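Oxidoreductase, iron/ascorbate family (PDB 3ON7) probably acts as an iron(II)- and 2-oxoglutarate-dependent oxygenase, perhaps forming ethylene from 2-oxoglutarate and oxidising L-arginine. Local coordinates at residues M2-S14 / S21-P34. Sequence-based numbering, arbitrary orientation.
Sequences MKLETIDYRAADS and SLRETGFGVLSNHP
Ile7 N donates to Val29 O (2.9 Å), Ser31 N to Ile7 O, and Tyr9 N to Ser31 O. These three backbone hydrogen bonds pair strands 6-8 and 27-31 in parallel. Nearby, one water joins the segments: it accepts from Val29 N and donates to Glu5 O and Ser21 OG.

Apolar packing flanks these bonds. Leu4 sends CD2 alongside Thr25, 3.5 Å from its CG2, and CD1 to Phe27 CB (3.8 Å). Tyr9 has CG anti to its backbone N (chi1 175°), which lays the ring across Pro34. Pro34 CD sits over the ring centre, 3.8 Å from the centroid, in a CH-pi contact. Leu30 CD1 meets the ring edge, and Tyr9 OH hydrogen-bonds to Glu119 of helix 103-126.

Arg10 NE donates to Asp8 OD1 (3.0 Å) and Arg10 NH2 to Asp8 OD2 (2.8 Å), a side-on salt bridge in the guanidinium plane. Asp8 OD1 also takes Arg10 N, an Asx turn. The two side-chain bonds fix the guanidinium's rotation, and the Asn32 amide stacks on one face, planes 8° apart.

With helix 14-25 between them, the strands form a beta-alpha-beta crossover at one edge of the larger sheet of this cupin-clan, double-stranded beta-helix fold.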
HETATM    1  N   MSE B   2      35.074 -15.910  16.737  1.00 66.79           N
HETATM    2  CA  MSE B   2      34.939 -15.806  18.224  1.00 66.73           C
HETATM    3  C   MSE B   2      33.560 -15.230  18.647  1.00 61.94           C
HETATM    4  O   MSE B   2      32.599 -15.321  17.878  1.00 59.83           O
HETATM    5  CB  MSE B   2      36.117 -14.999  18.793  1.00 69.89           C
HETATM    6  CG  MSE B   2      36.236 -13.567  18.284  1.00 76.48           C
HETATM    7 SE   MSE B   2      37.967 -12.750  18.718  0.75 97.89          SE
HETATM    8  CE  MSE B   2      39.163 -14.273  18.340  1.00 91.02           C
ATOM      9  N   LYS B   3      33.467 -14.662  19.857  1.00 57.37           N
ATOM     10  CA  LYS B   3      32.178 -14.302  20.477  1.00 52.70           C
ATOM     11  C   LYS B   3      32.101 -12.849  20.988  1.00 48.19           C
ATOM     12  O   LYS B   3      33.119 -12.219  21.274  1.00 47.09           O
ATOM     13  CB  LYS B   3      31.876 -15.248  21.663  1.00 52.23           C
ATOM     14  CG  LYS B   3      31.823 -16.730  21.314  1.00 53.78           C
ATOM     15  CD  LYS B   3      31.408 -17.589  22.505  1.00 50.11           C
ATOM     16  N   LEU B   4      30.868 -12.350  21.098  1.00 43.84           N
ATOM     17  CA  LEU B   4      30.548 -11.108  21.820  1.00 40.96           C
ATOM     18  C   LEU B   4      30.537 -11.337  23.325  1.00 38.23           C
ATOM     19  O   LEU B   4      30.286 -12.450  23.775  1.00 37.19           O
ATOM     20  CB  LEU B   4      29.164 -10.626  21.419  1.00 39.87           C
ATOM     21  CG  LEU B   4      29.008 -10.056  20.013  1.00 39.27           C
ATOM     22  CD1 LEU B   4      27.550 -10.076  19.645  1.00 36.43           C
ATOM     23  CD2 LEU B   4      29.538  -8.654  19.984  1.00 37.07           C
ATOM     24  N   GLU B   5      30.775 -10.281  24.098  1.00 35.96           N
ATOM     25  CA  GLU B   5      30.852 -10.393  25.549  1.00 35.20           C
ATOM     26  C   GLU B   5      29.466 -10.401  26.201  1.00 32.76           C
ATOM     27  O   GLU B   5      28.668  -9.516  25.958  1.00 31.82           O
ATOM     28  CB  GLU B   5      31.670  -9.237  26.120  1.00 36.78           C
ATOM     29  CG  GLU B   5      32.072  -9.441  27.581  1.00 46.23           C
ATOM     30  CD  GLU B   5      33.105  -8.430  28.087  1.00 54.10           C
ATOM     31  OE1 GLU B   5      32.844  -7.207  28.022  1.00 56.78           O
ATOM     32  OE2 GLU B   5      34.167  -8.873  28.580  1.00 65.62           O
ATOM     33  N   THR B   6      29.186 -11.388  27.041  1.00 30.75           N
ATOM     34  CA  THR B   6      27.990 -11.325  27.876  1.00 28.18           C
ATOM     35  C   THR B   6      28.226 -10.330  28.988  1.00 27.06           C
ATOM     36  O   THR B   6      29.187 -10.459  29.715  1.00 28.25           O
ATOM     37  CB  THR B   6      27.680 -12.656  28.527  1.00 28.56           C
ATOM     38  OG1 THR B   6      27.384 -13.631  27.515  1.00 24.57           O
ATOM     39  CG2 THR B   6      26.487 -12.497  29.476  1.00 27.92           C
ATOM     40  N   ILE B   7      27.361  -9.331  29.121  1.00 25.58           N
ATOM     41  CA  ILE B   7      27.493  -8.357  30.207  1.00 24.77           C
ATOM     42  C   ILE B   7      26.387  -8.564  31.223  1.00 23.59           C
ATOM     43  O   ILE B   7      25.222  -8.530  30.875  1.00 22.02           O
ATOM     44  CB  ILE B   7      27.431  -6.920  29.690  1.00 22.92           C
ATOM     45  CG1 ILE B   7      28.608  -6.653  28.742  1.00 24.71           C
ATOM     46  CG2 ILE B   7      27.475  -5.953  30.859  1.00 22.51           C
ATOM     47  CD1 ILE B   7      28.401  -5.472  27.819  1.00 20.02           C
ATOM     48  N   ASP B   8      26.758  -8.785  32.477  1.00 25.04           N
ATOM     49  CA  ASP B   8      25.784  -8.935  33.565  1.00 25.61           C
ATOM     50  C   ASP B   8      25.153  -7.591  33.909  1.00 25.02           C
ATOM     51  O   ASP B   8      25.834  -6.665  34.325  1.00 26.88           O
ATOM     52  CB  ASP B   8      26.472  -9.514  34.797  1.00 27.17           C
ATOM     53  CG  ASP B   8      25.504 -10.011  35.833  1.00 26.90           C
ATOM     54  OD1 ASP B   8      24.607  -9.256  36.237  1.00 31.11           O
ATOM     55  OD2 ASP B   8      25.676 -11.155  36.281  1.00 29.61           O
ATOM     56  N   TYR B   9      23.842  -7.508  33.730  1.00 25.91           N
ATOM     57  CA  TYR B   9      23.066  -6.288  33.947  1.00 25.73           C
ATOM     58  C   TYR B   9      23.301  -5.760  35.339  1.00 28.13           C
ATOM     59  O   TYR B   9      23.299  -4.556  35.550  1.00 29.18           O
ATOM     60  CB  TYR B   9      21.582  -6.607  33.766  1.00 24.03           C
ATOM     61  CG  TYR B   9      20.621  -5.480  34.076  1.00 27.58           C
ATOM     62  CD1 TYR B   9      20.321  -4.509  33.115  1.00 26.49           C
ATOM     63  CD2 TYR B   9      19.981  -5.396  35.317  1.00 27.44           C
ATOM     64  CE1 TYR B   9      19.421  -3.494  33.388  1.00 24.76           C
ATOM     65  CE2 TYR B   9      19.093  -4.358  35.600  1.00 29.25           C
ATOM     66  CZ  TYR B   9      18.816  -3.421  34.617  1.00 26.05           C
ATOM     67  OH  TYR B   9      17.945  -2.393  34.865  1.00 27.04           O
ATOM     68  N   ARG B  10      23.501  -6.668  36.288  1.00 29.96           N
ATOM     69  CA  ARG B  10      23.610  -6.291  37.692  1.00 32.24           C
ATOM     70  C   ARG B  10      24.913  -5.580  38.028  1.00 32.33           C
ATOM     71  O   ARG B  10      24.945  -4.818  38.993  1.00 33.72           O
ATOM     72  CB  ARG B  10      23.438  -7.513  38.602  1.00 32.00           C
ATOM     73  CG  ARG B  10      22.072  -8.189  38.482  1.00 32.30           C
ATOM     74  CD  ARG B  10      22.065  -9.555  39.128  1.00 35.90           C
ATOM     75  NE  ARG B  10      23.088 -10.427  38.558  1.00 37.84           N
ATOM     76  CZ  ARG B  10      23.324 -11.674  38.947  1.00 37.94           C
ATOM     77  NH1 ARG B  10      22.610 -12.225  39.916  1.00 36.07           N
ATOM     78  NH2 ARG B  10      24.282 -12.379  38.356  1.00 37.40           N
ATOM     79  N   ALA B  11      25.975  -5.811  37.250  1.00 31.89           N
ATOM     80  CA  ALA B  11      27.271  -5.181  37.535  1.00 33.16           C
ATOM     81  C   ALA B  11      27.200  -3.646  37.468  1.00 33.78           C
ATOM     82  O   ALA B  11      26.413  -3.076  36.702  1.00 32.73           O
ATOM     83  CB  ALA B  11      28.313  -5.697  36.596  1.00 32.75           C
ATOM     84  N   ALA B  12      28.010  -2.983  38.291  1.00 36.74           N
ATOM     85  CA  ALA B  12      28.000  -1.508  38.391  1.00 37.70           C
ATOM     86  C   ALA B  12      28.443  -0.829  37.098  1.00 38.65           C
ATOM     87  O   ALA B  12      27.893   0.218  36.709  1.00 40.19           O
ATOM     88  CB  ALA B  12      28.890  -1.059  39.524  1.00 40.24           C
ATOM     89  N   ASP B  13      29.434  -1.428  36.431  1.00 38.07           N
ATOM     90  CA  ASP B  13      29.933  -0.895  35.158  1.00 36.62           C
ATOM     91  C   ASP B  13      29.181  -1.430  33.934  1.00 33.74           C
ATOM     92  O   ASP B  13      29.657  -1.301  32.817  1.00 32.99           O
ATOM     93  CB  ASP B  13      31.458  -1.127  35.013  1.00 38.45           C
ATOM     94  CG  ASP B  13      31.864  -2.619  35.023  1.00 41.32           C
ATOM     95  OD1 ASP B  13      31.039  -3.505  35.352  1.00 45.25           O
ATOM     96  OD2 ASP B  13      33.052  -2.902  34.731  1.00 44.79           O
ATOM     97  N   SER B  14      27.995  -1.997  34.123  1.00 31.67           N
ATOM     98  CA  SER B  14      27.328  -2.671  33.013  1.00 30.45           C
ATOM     99  C   SER B  14      26.916  -1.687  31.907  1.00 29.58           C
ATOM    100  O   SER B  14      27.191  -1.904  30.724  1.00 28.81           O
ATOM    101  CB  SER B  14      26.126  -3.468  33.514  1.00 28.96           C
ATOM    102  OG  SER B  14      25.167  -2.625  34.122  1.00 32.42           O
ATOM    103  N   SER B  21      30.038  -1.954  23.768  1.00 24.10           N
ATOM    104  CA  SER B  21      29.851  -3.124  22.926  1.00 23.38           C
ATOM    105  C   SER B  21      29.015  -2.783  21.678  1.00 21.88           C
ATOM    106  O   SER B  21      29.257  -3.297  20.588  1.00 21.21           O
ATOM    107  CB  SER B  21      29.166  -4.232  23.725  1.00 23.12           C
ATOM    108  OG  SER B  21      28.861  -5.330  22.897  1.00 21.63           O
ATOM    109  N   LEU B  22      28.021  -1.922  21.856  1.00 22.84           N
ATOM    110  CA  LEU B  22      27.148  -1.524  20.752  1.00 23.40           C
ATOM    111  C   LEU B  22      27.906  -0.678  19.760  1.00 24.81           C
ATOM    112  O   LEU B  22      27.786  -0.886  18.561  1.00 25.60           O
ATOM    113  CB  LEU B  22      25.917  -0.754  21.256  1.00 23.10           C
ATOM    114  CG  LEU B  22      24.759  -1.551  21.884  1.00 24.46           C
ATOM    115  CD1 LEU B  22      23.737  -0.601  22.485  1.00 16.70           C
ATOM    116  CD2 LEU B  22      24.073  -2.489  20.887  1.00 15.28           C
ATOM    117  N   ARG B  23      28.669   0.285  20.265  1.00 25.51           N
ATOM    118  CA  ARG B  23      29.507   1.126  19.409  1.00 27.93           C
ATOM    119  C   ARG B  23      30.476   0.277  18.600  1.00 27.79           C
ATOM    120  O   ARG B  23      30.647   0.498  17.409  1.00 27.38           O
ATOM    121  CB  ARG B  23      30.312   2.143  20.238  1.00 28.14           C
ATOM    122  CG  ARG B  23      31.075   3.169  19.398  1.00 33.17           C
ATOM    123  CD  ARG B  23      32.254   3.791  20.152  1.00 37.94           C
ATOM    124  NE  ARG B  23      33.304   2.804  20.392  1.00 43.87           N
ATOM    125  CZ  ARG B  23      34.145   2.348  19.464  1.00 46.80           C
ATOM    126  NH1 ARG B  23      34.094   2.802  18.211  1.00 43.94           N
ATOM    127  NH2 ARG B  23      35.054   1.435  19.799  1.00 46.64           N
ATOM    128  N   GLU B  24      31.117  -0.685  19.252  1.00 28.43           N
ATOM    129  CA  GLU B  24      32.147  -1.485  18.585  1.00 30.34           C
ATOM    130  C   GLU B  24      31.560  -2.501  17.588  1.00 28.40           C
ATOM    131  O   GLU B  24      32.090  -2.649  16.487  1.00 30.13           O
ATOM    132  CB  GLU B  24      33.039  -2.185  19.625  1.00 31.17           C
ATOM    133  CG  GLU B  24      34.208  -2.980  19.042  1.00 42.22           C
ATOM    134  CD  GLU B  24      35.128  -2.132  18.158  1.00 56.99           C
ATOM    135  OE1 GLU B  24      35.699  -1.140  18.675  1.00 60.84           O
ATOM    136  OE2 GLU B  24      35.281  -2.461  16.950  1.00 63.02           O
ATOM    137  N   THR B  25      30.477  -3.191  17.966  1.00 25.45           N
ATOM    138  CA  THR B  25      29.969  -4.325  17.182  1.00 22.78           C
ATOM    139  C   THR B  25      28.544  -4.162  16.662  1.00 23.12           C
ATOM    140  O   THR B  25      28.091  -4.991  15.885  1.00 24.99           O
ATOM    141  CB  THR B  25      29.943  -5.632  18.015  1.00 23.12           C
ATOM    142  OG1 THR B  25      28.873  -5.561  18.974  1.00 22.68           O
ATOM    143  CG2 THR B  25      31.263  -5.873  18.713  1.00 20.33           C
ATOM    144  N   GLY B  26      27.814  -3.147  17.122  1.00 22.53           N
ATOM    145  CA  GLY B  26      26.394  -3.006  16.772  1.00 21.50           C
ATOM    146  C   GLY B  26      25.448  -3.809  17.650  1.00 21.89           C
ATOM    147  O   GLY B  26      24.238  -3.676  17.518  1.00 21.77           O
ATOM    148  N   PHE B  27      26.005  -4.613  18.557  1.00 21.85           N
ATOM    149  CA  PHE B  27      25.250  -5.544  19.393  1.00 22.47           C
ATOM    150  C   PHE B  27      25.723  -5.491  20.844  1.00 22.58           C
ATOM    151  O   PHE B  27      26.882  -5.179  21.127  1.00 22.96           O
ATOM    152  CB  PHE B  27      25.422  -6.986  18.899  1.00 20.98           C
ATOM    153  CG  PHE B  27      24.422  -7.391  17.854  1.00 25.40           C
ATOM    154  CD1 PHE B  27      24.453  -6.823  16.578  1.00 19.54           C
ATOM    155  CD2 PHE B  27      23.452  -8.351  18.137  1.00 17.42           C
ATOM    156  CE1 PHE B  27      23.542  -7.186  15.632  1.00 19.55           C
ATOM    157  CE2 PHE B  27      22.541  -8.722  17.188  1.00 21.16           C
ATOM    158  CZ  PHE B  27      22.581  -8.145  15.932  1.00 22.03           C
ATOM    159  N   GLY B  28      24.809  -5.836  21.744  1.00 21.56           N
ATOM    160  CA  GLY B  28      25.101  -5.946  23.162  1.00 21.52           C
ATOM    161  C   GLY B  28      24.332  -7.110  23.726  1.00 21.32           C
ATOM    162  O   GLY B  28      23.199  -7.340  23.342  1.00 21.30           O
ATOM    163  N   VAL B  29      24.949  -7.860  24.631  1.00 22.58           N
ATOM    164  CA  VAL B  29      24.324  -9.038  25.215  1.00 21.94           C
ATOM    165  C   VAL B  29      24.185  -8.802  26.726  1.00 21.96           C
ATOM    166  O   VAL B  29      25.166  -8.505  27.377  1.00 22.46           O
ATOM    167  CB  VAL B  29      25.199 -10.271  24.940  1.00 23.65           C
ATOM    168  CG1 VAL B  29      24.598 -11.513  25.559  1.00 24.37           C
ATOM    169  CG2 VAL B  29      25.412 -10.450  23.449  1.00 18.05           C
ATOM    170  N   LEU B  30      22.970  -8.891  27.268  1.00 20.96           N
ATOM    171  CA  LEU B  30      22.754  -8.691  28.697  1.00 21.34           C
ATOM    172  C   LEU B  30      22.272  -9.957  29.386  1.00 22.58           C
ATOM    173  O   LEU B  30      21.297 -10.561  28.938  1.00 22.26           O
ATOM    174  CB  LEU B  30      21.725  -7.591  28.946  1.00 20.66           C
ATOM    175  CG  LEU B  30      22.156  -6.145  28.738  1.00 23.97           C
ATOM    176  CD1 LEU B  30      20.948  -5.236  28.943  1.00 25.87           C
ATOM    177  CD2 LEU B  30      23.286  -5.770  29.655  1.00 23.29           C
ATOM    178  N   SER B  31      22.930 -10.335  30.487  1.00 22.60           N
ATOM    179  CA  SER B  31      22.408 -11.390  31.373  1.00 23.87           C
ATOM    180  C   SER B  31      21.790 -10.797  32.642  1.00 23.88           C
ATOM    181  O   SER B  31      22.004  -9.616  32.957  1.00 23.14           O
ATOM    182  CB  SER B  31      23.497 -12.388  31.742  1.00 24.89           C
ATOM    183  OG  SER B  31      24.208 -11.958  32.876  1.00 27.29           O
ATOM    184  N   ASN B  32      21.008 -11.616  33.344  1.00 24.25           N
ATOM    185  CA  ASN B  32      20.384 -11.219  34.606  1.00 27.00           C
ATOM    186  C   ASN B  32      19.651  -9.888  34.515  1.00 27.26           C
ATOM    187  O   ASN B  32      19.824  -9.025  35.367  1.00 27.91           O
ATOM    188  CB  ASN B  32      21.452 -11.145  35.690  1.00 28.82           C
ATOM    189  CG  ASN B  32      22.083 -12.484  35.948  1.00 33.31           C
ATOM    190  OD1 ASN B  32      23.101 -12.822  35.358  1.00 36.52           O
ATOM    191  ND2 ASN B  32      21.455 -13.274  36.806  1.00 29.08           N
ATOM    192  N   HIS B  33      18.872  -9.722  33.454  1.00 26.81           N
ATOM    193  CA  HIS B  33      18.073  -8.511  33.229  1.00 26.59           C
ATOM    194  C   HIS B  33      16.799  -8.551  34.074  1.00 28.57           C
ATOM    195  O   HIS B  33      16.475  -9.591  34.655  1.00 29.01           O
ATOM    196  CB  HIS B  33      17.726  -8.365  31.730  1.00 26.50           C
ATOM    197  CG  HIS B  33      17.076  -9.573  31.144  1.00 25.03           C
ATOM    198  ND1 HIS B  33      15.721  -9.806  31.229  1.00 24.94           N
ATOM    199  CD2 HIS B  33      17.603 -10.643  30.497  1.00 25.34           C
ATOM    200  CE1 HIS B  33      15.440 -10.966  30.659  1.00 24.99           C
ATOM    201  NE2 HIS B  33      16.564 -11.494  30.206  1.00 22.07           N
ATOM    202  N   PRO B  34      16.069  -7.425  34.146  1.00 29.10           N
ATOM    203  CA  PRO B  34      14.898  -7.348  35.013  1.00 31.94           C
ATOM    204  C   PRO B  34      13.613  -7.986  34.521  1.00 30.54           C
ATOM    205  O   PRO B  34      12.620  -7.914  35.221  1.00 31.94           O
ATOM    206  CB  PRO B  34      14.651  -5.831  35.160  1.00 32.22           C
ATOM    207  CG  PRO B  34      15.749  -5.159  34.482  1.00 33.67           C
ATOM    208  CD  PRO B  34      16.368  -6.121  33.542  1.00 30.92           C
TER
HETATM  209  O   HOH W   1      27.711  -7.055  24.856  1.00 29.23           O